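Uncharacterized protein (PDB 4W9R) is of unknown function but carries a putative esterase domain of the alpha/beta-hydrolase clan, so it may hydrolyse esters. Local coordinates at residues Glu181-Val184 / Val185-Ala189; Gly254-Glu257 / Tyr258-Lys262. All coordinates share one frame; numbering follows the deposited sequence.

Contact 1: Glu181-Val184 / Val185-Ala189; sequences ENKV and VYDKA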
loop_
_atom_site.group_PDB
_atom_site.type_symbol
_atom_site.label_atom_id
_atom_site.label_comp_id
_atom_site.label_asym_id
_atom_site.label_seq_id
_atom_site.Cartn_x
_atom_site.Cartn_y
_atom_site.Cartn_z
ATOM N N GLU B 181 -6.835 9.232 16.656
ATOM C CA GLU B 181 -5.789 9.941 17.391
ATOM C C GLU B 181 -5.249 11.111 16.572
ATOM O O GLU B 181 -4.151 11.604 16.826
ATOM C CB GLU B 181 -4.646 8.987 17.760
ATOM C CG GLU B 181 -5.046 7.827 18.664
ATOM C CD GLU B 181 -5.039 8.198 20.138
ATOM O OE1 GLU B 181 -4.748 9.369 20.461
ATOM O OE2 GLU B 181 -5.321 7.313 20.976
ATOM N N ASN B 182 -6.019 11.528 15.573
ATOM C CA ASN B 182 -5.728 12.718 14.780
ATOM C C ASN B 182 -6.547 13.969 15.096
ATOM O O ASN B 182 -6.389 14.982 14.415
ATOM C CB ASN B 182 -5.865 12.391 13.299
ATOM C CG ASN B 182 -4.746 12.989 12.474
ATOM O OD1 ASN B 182 -3.669 13.287 12.994
ATOM N ND2 ASN B 182 -4.991 13.167 11.183
ATOM N N LYS B 183 -7.426 13.895 16.094
ATOM C CA LYS B 183 -8.623 14.745 16.145
ATOM C C LYS B 183 -8.410 16.234 15.857
ATOM O O LYS B 183 -9.177 16.830 15.101
ATOM C CB LYS B 183 -9.303 14.608 17.507
ATOM C CG LYS B 183 -10.636 15.337 17.585
ATOM C CD LYS B 183 -11.313 15.141 18.929
ATOM C CE LYS B 183 -12.694 15.774 18.936
ATOM N NZ LYS B 183 -12.643 17.215 18.567
ATOM N N VAL B 184 -7.379 16.832 16.446
ATOM C CA VAL B 184 -7.083 18.239 16.184
ATOM C C VAL B 184 -6.772 18.469 14.705
ATOM O O VAL B 184 -7.362 19.340 14.064
ATOM C CB VAL B 184 -5.903 18.739 17.036
ATOM C CG1 VAL B 184 -5.429 20.101 16.547
ATOM C CG2 VAL B 184 -6.301 18.797 18.504
ATOM N N VAL B 185 -5.849 17.672 14.174
ATOM C CA VAL B 185 -5.465 17.743 12.769
ATOM C C VAL B 185 -6.623 17.367 11.847
ATOM O O VAL B 185 -6.865 18.024 10.833
ATOM C CB VAL B 185 -4.269 16.815 12.474
ATOM C CG1 VAL B 185 -3.962 16.784 10.984
ATOM C CG2 VAL B 185 -3.052 17.258 13.268
ATOM N N TYR B 186 -7.337 16.309 12.216
ATOM C CA TYR B 186 -8.451 15.806 11.421
ATOM C C TYR B 186 -9.546 16.852 11.227
ATOM O O TYR B 186 -10.052 17.031 10.119
ATOM C CB TYR B 186 -9.033 14.552 12.074
ATOM C CG TYR B 186 -10.292 14.035 11.418
ATOM C CD1 TYR B 186 -10.235 13.307 10.237
ATOM C CD2 TYR B 186 -11.539 14.263 11.987
ATOM C CE1 TYR B 186 -11.382 12.826 9.640
ATOM C CE2 TYR B 186 -12.693 13.787 11.397
ATOM C CZ TYR B 186 -12.610 13.068 10.223
ATOM O OH TYR B 186 -13.759 12.593 9.630
ATOM N N ASP B 187 -9.907 17.539 12.307
ATOM C CA ASP B 187 -10.958 18.547 12.246
ATOM C C ASP B 187 -10.574 19.700 11.328
ATOM O O ASP B 187 -11.392 20.169 10.537
ATOM C CB ASP B 187 -11.279 19.078 13.644
ATOM C CG ASP B 187 -12.039 18.073 14.487
ATOM O OD1 ASP B 187 -12.730 17.209 13.907
ATOM O OD2 ASP B 187 -11.949 18.153 15.731
ATOM N N LYS B 188 -9.328 20.151 11.432
ATOM C CA LYS B 188 -8.842 21.236 10.590
ATOM C C LYS B 188 -8.853 20.828 9.120
ATOM O O LYS B 188 -9.121 21.646 8.242
ATOM C CB LYS B 188 -7.434 21.664 11.016
ATOM C CG LYS B 188 -7.386 22.337 12.381
ATOM C CD LYS B 188 -6.046 23.013 12.636
ATOM C CE LYS B 188 -4.903 22.012 12.630
ATOM N NZ LYS B 188 -3.593 22.671 12.888
ATOM N N ALA B 189 -8.572 19.554 8.863
ATOM C CA ALA B 189 -8.574 19.026 7.504
ATOM C C ALA B 189 -9.970 19.083 6.893
ATOM O O ALA B 189 -10.137 19.486 5.740
ATOM C CB ALA B 189 -8.047 17.599 7.491
#
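Lys183 and Asp187 form a salt bridge one turn apart in the first turns of helix 183-196. The lysine can be followed outward. Its CB leads away from the following turn. CG lies anti to the backbone N (chi1 -174°), and the chain stays extended to CE. On the way Lys183 CG passes 3.6 Å from Asp187 OD2. The chain then bends at its last torsion, chi4 -55°, which brings NZ back to the carboxylate. NZ of Lys183 lies 3.1 Å from Asp187 OD2 and meets that oxygen nearly along its C-O axis. The backbone repeats the same spacing, with Asp187 N donating to Lys183 O at 3.0 Å. A lysine in place of Asp187 would probably leave the Lys183 ammonium without its mate and set two like charges side by side.

Asn182 sits just before the helix. Asn182 O accepts a nearly straight bond from Tyr186 N at 2.7 Å, with the donor above the carbonyl plane. Its amide group crosses the branched side chain of Val185. Asn182 OD1 lies 3.6 Å from Val185 CB, and Asn182 ND2 is 3.8 Å from Val185 CG1. ND2 is also bonded to Asn148 OD1 and Ala178 O, which hold the amide against the ends of neighbouring strands. Further along, Lys188 N makes a weak bond to Val184 O. Tyr186 turns inward, packs on strand 171-180 and gives its OH to a hydrogen bond with Asp211. Glu181 bonds through its carboxylate to backbone N atoms of Lys242 and Glu243 of the second subunit. This is the strand-to-helix turn of a beta-alpha-beta unit, strand 171-180, helix 183-196, strand 205-213, as expected of an alpha/beta-hydrolase fold.

Contact 2: Gly254-Glu257 / Tyr258-Lys262; sequences GIYE and YLENK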
loop_
_atom_site.group_PDB
_atom_site.type_symbol
_atom_site.label_atom_id
_atom_site.label_comp_id
_atom_site.label_asym_id
_atom_site.label_seq_id
_atom_site.Cartn_x
_atom_site.Cartn_y
_atom_site.Cartn_z
ATOM N N GLY B 254 -19.115 3.738 -34.967
ATOM C CA GLY B 254 -18.077 4.473 -34.263
ATOM C C GLY B 254 -17.328 3.642 -33.237
ATOM O O GLY B 254 -16.889 4.157 -32.208
ATOM N N ILE B 255 -17.174 2.353 -33.522
ATOM C CA ILE B 255 -16.524 1.434 -32.595
ATOM C C ILE B 255 -15.009 1.622 -32.586
ATOM O O ILE B 255 -14.382 1.594 -31.526
ATOM C CB ILE B 255 -16.867 -0.026 -32.936
ATOM C CG1 ILE B 255 -18.364 -0.263 -32.731
ATOM C CG2 ILE B 255 -16.055 -0.990 -32.087
ATOM C CD1 ILE B 255 -18.763 -1.708 -32.804
ATOM N N TYR B 256 -14.423 1.817 -33.763
ATOM C CA TYR B 256 -12.998 2.110 -33.853
ATOM C C TYR B 256 -12.661 3.383 -33.087
ATOM O O TYR B 256 -11.605 3.482 -32.460
ATOM C CB TYR B 256 -12.552 2.248 -35.309
ATOM C CG TYR B 256 -11.254 3.012 -35.463
ATOM C CD1 TYR B 256 -10.036 2.408 -35.184
ATOM C CD2 TYR B 256 -11.248 4.338 -35.875
ATOM C CE1 TYR B 256 -8.848 3.101 -35.314
ATOM C CE2 TYR B 256 -10.066 5.040 -36.009
ATOM C CZ TYR B 256 -8.868 4.417 -35.728
ATOM O OH TYR B 256 -7.686 5.110 -35.861
ATOM N N GLU B 257 -13.568 4.354 -33.146
ATOM C CA GLU B 257 -13.374 5.634 -32.475
ATOM C C GLU B 257 -13.243 5.469 -30.965
ATOM O O GLU B 257 -12.537 6.237 -30.314
ATOM C CB GLU B 257 -14.528 6.589 -32.799
ATOM C CG GLU B 257 -14.382 7.328 -34.125
ATOM C CD GLU B 257 -14.462 6.411 -35.333
ATOM O OE1 GLU B 257 -15.050 5.314 -35.217
ATOM O OE2 GLU B 257 -13.937 6.789 -36.401
ATOM N N TYR B 258 -13.919 4.467 -30.412
ATOM C CA TYR B 258 -13.825 4.188 -28.983
ATOM C C TYR B 258 -12.397 3.805 -28.606
ATOM O O TYR B 258 -11.843 4.320 -27.634
ATOM C CB TYR B 258 -14.794 3.074 -28.578
ATOM C CG TYR B 258 -14.865 2.840 -27.085
ATOM C CD1 TYR B 258 -15.735 3.574 -26.289
ATOM C CD2 TYR B 258 -14.061 1.888 -26.470
ATOM C CE1 TYR B 258 -15.805 3.367 -24.924
ATOM C CE2 TYR B 258 -14.121 1.674 -25.103
ATOM C CZ TYR B 258 -14.996 2.417 -24.336
ATOM O OH TYR B 258 -15.064 2.211 -22.977
ATOM N N LEU B 259 -11.807 2.904 -29.385
ATOM C CA LEU B 259 -10.438 2.464 -29.149
ATOM C C LEU B 259 -9.454 3.614 -29.325
ATOM O O LEU B 259 -8.533 3.782 -28.525
ATOM C CB LEU B 259 -10.074 1.312 -30.089
ATOM C CG LEU B 259 -8.631 0.804 -30.016
ATOM C CD1 LEU B 259 -8.349 0.172 -28.661
ATOM C CD2 LEU B 259 -8.338 -0.178 -31.140
ATOM N N GLU B 260 -9.656 4.405 -30.374
ATOM C CA GLU B 260 -8.761 5.515 -30.680
ATOM C C GLU B 260 -8.851 6.602 -29.617
ATOM O O GLU B 260 -7.831 7.112 -29.153
ATOM C CB GLU B 260 -9.078 6.102 -32.056
ATOM C CG GLU B 260 -8.072 7.141 -32.526
ATOM C CD GLU B 260 -8.498 7.830 -33.808
ATOM O OE1 GLU B 260 -9.715 8.046 -33.994
ATOM O OE2 GLU B 260 -7.615 8.154 -34.630
ATOM N N ASN B 261 -10.076 6.949 -29.236
ATOM C CA ASN B 261 -10.303 7.963 -28.215
ATOM C C ASN B 261 -9.640 7.590 -26.895
ATOM O O ASN B 261 -9.074 8.445 -26.214
ATOM C CB ASN B 261 -11.801 8.186 -28.001
ATOM C CG ASN B 261 -12.092 9.152 -26.872
ATOM O OD1 ASN B 261 -12.044 10.369 -27.053
ATOM N ND2 ASN B 261 -12.401 8.614 -25.697
ATOM N N LYS B 262 -9.705 6.308 -26.550
ATOM C CA LYS B 262 -9.100 5.816 -25.319
ATOM C C LYS B 262 -7.595 6.054 -25.306
ATOM O O LYS B 262 -7.053 6.591 -24.344
ATOM C CB LYS B 262 -9.390 4.327 -25.128
ATOM C CG LYS B 262 -8.704 3.717 -23.914
ATOM C CD LYS B 262 -9.038 2.242 -23.768
ATOM C CE LYS B 262 -8.260 1.603 -22.627
ATOM N NZ LYS B 262 -8.623 2.176 -21.300
#
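Glu260 reaches back over one face of the Tyr256 ring, near the start of helix 255-270. Its CB stands 4.0 Å above the ring plane, offset toward the rim. With chi1 at -172° and the rest of the chain extended, the carboxylate comes to lie beside the hydroxyl end, on the same side of the ring plane as CB. OE1 of Glu260 is 3.6 Å from Tyr256 CE2. Glu260 OE2 lies 3.3 Å from Tyr256 OH. The ring and carboxylate planes are 47° apart. Glu257 bends at chi2, and its OE2 comes to the edge of the same ring, in its plane.

The backbone sets this spacing. Glu260 N donates to Tyr256 O at 3.0 Å, in the carbonyl plane. Asn261 N donates to Glu257 O at 2.8 Å, with the donor tilted out of the plane. At the helix start Tyr258 N makes two weak bonds, to the O atoms of Gly254 and Ile255. Gly254 has a positive phi of 63°, which favours glycine there.

Further out, Glu257 OE2 makes a salt bridge with Lys299 of helix 294-306. Ser296 OG accepts a hydrogen bond from Tyr256 N and so ties the helix start to that neighbour. Leu259 lies against both helix 278-290 and helix 294-306, while Tyr258 packs on helix 241-248 and bonds through its OH to Glu243.

The contact thus sets one acidic side chain over a face of the tyrosine ring and another at its edge. The two carboxylates approach to 5.0 Å, from Glu257 OE2 to Glu260 OE1. The salt bridge to Lys299 probably offsets the Glu257 charge and so eases its nearness to Glu260.

How the contacts relate
From the N terminus, the chain builds most of the central sheet before reaching contact 1. Contact 1 closes the short turn from strand 171-180 into helix 183-196. The chain then adds the outermost strand, 205-213, and helix 217-232. Contact 2 follows in series, in the first turns of helix 255-270. The two neither nest nor cross, since each closes a single local turn. Their centres are about 46 Å apart, on opposite sides of the chain's centre. Contact 1 belongs to the alpha/beta part. Contact 2 lies in the C-terminal helical part, where its helix packs on helix 241-248 before it and helices 278-290 and 294-306 after it.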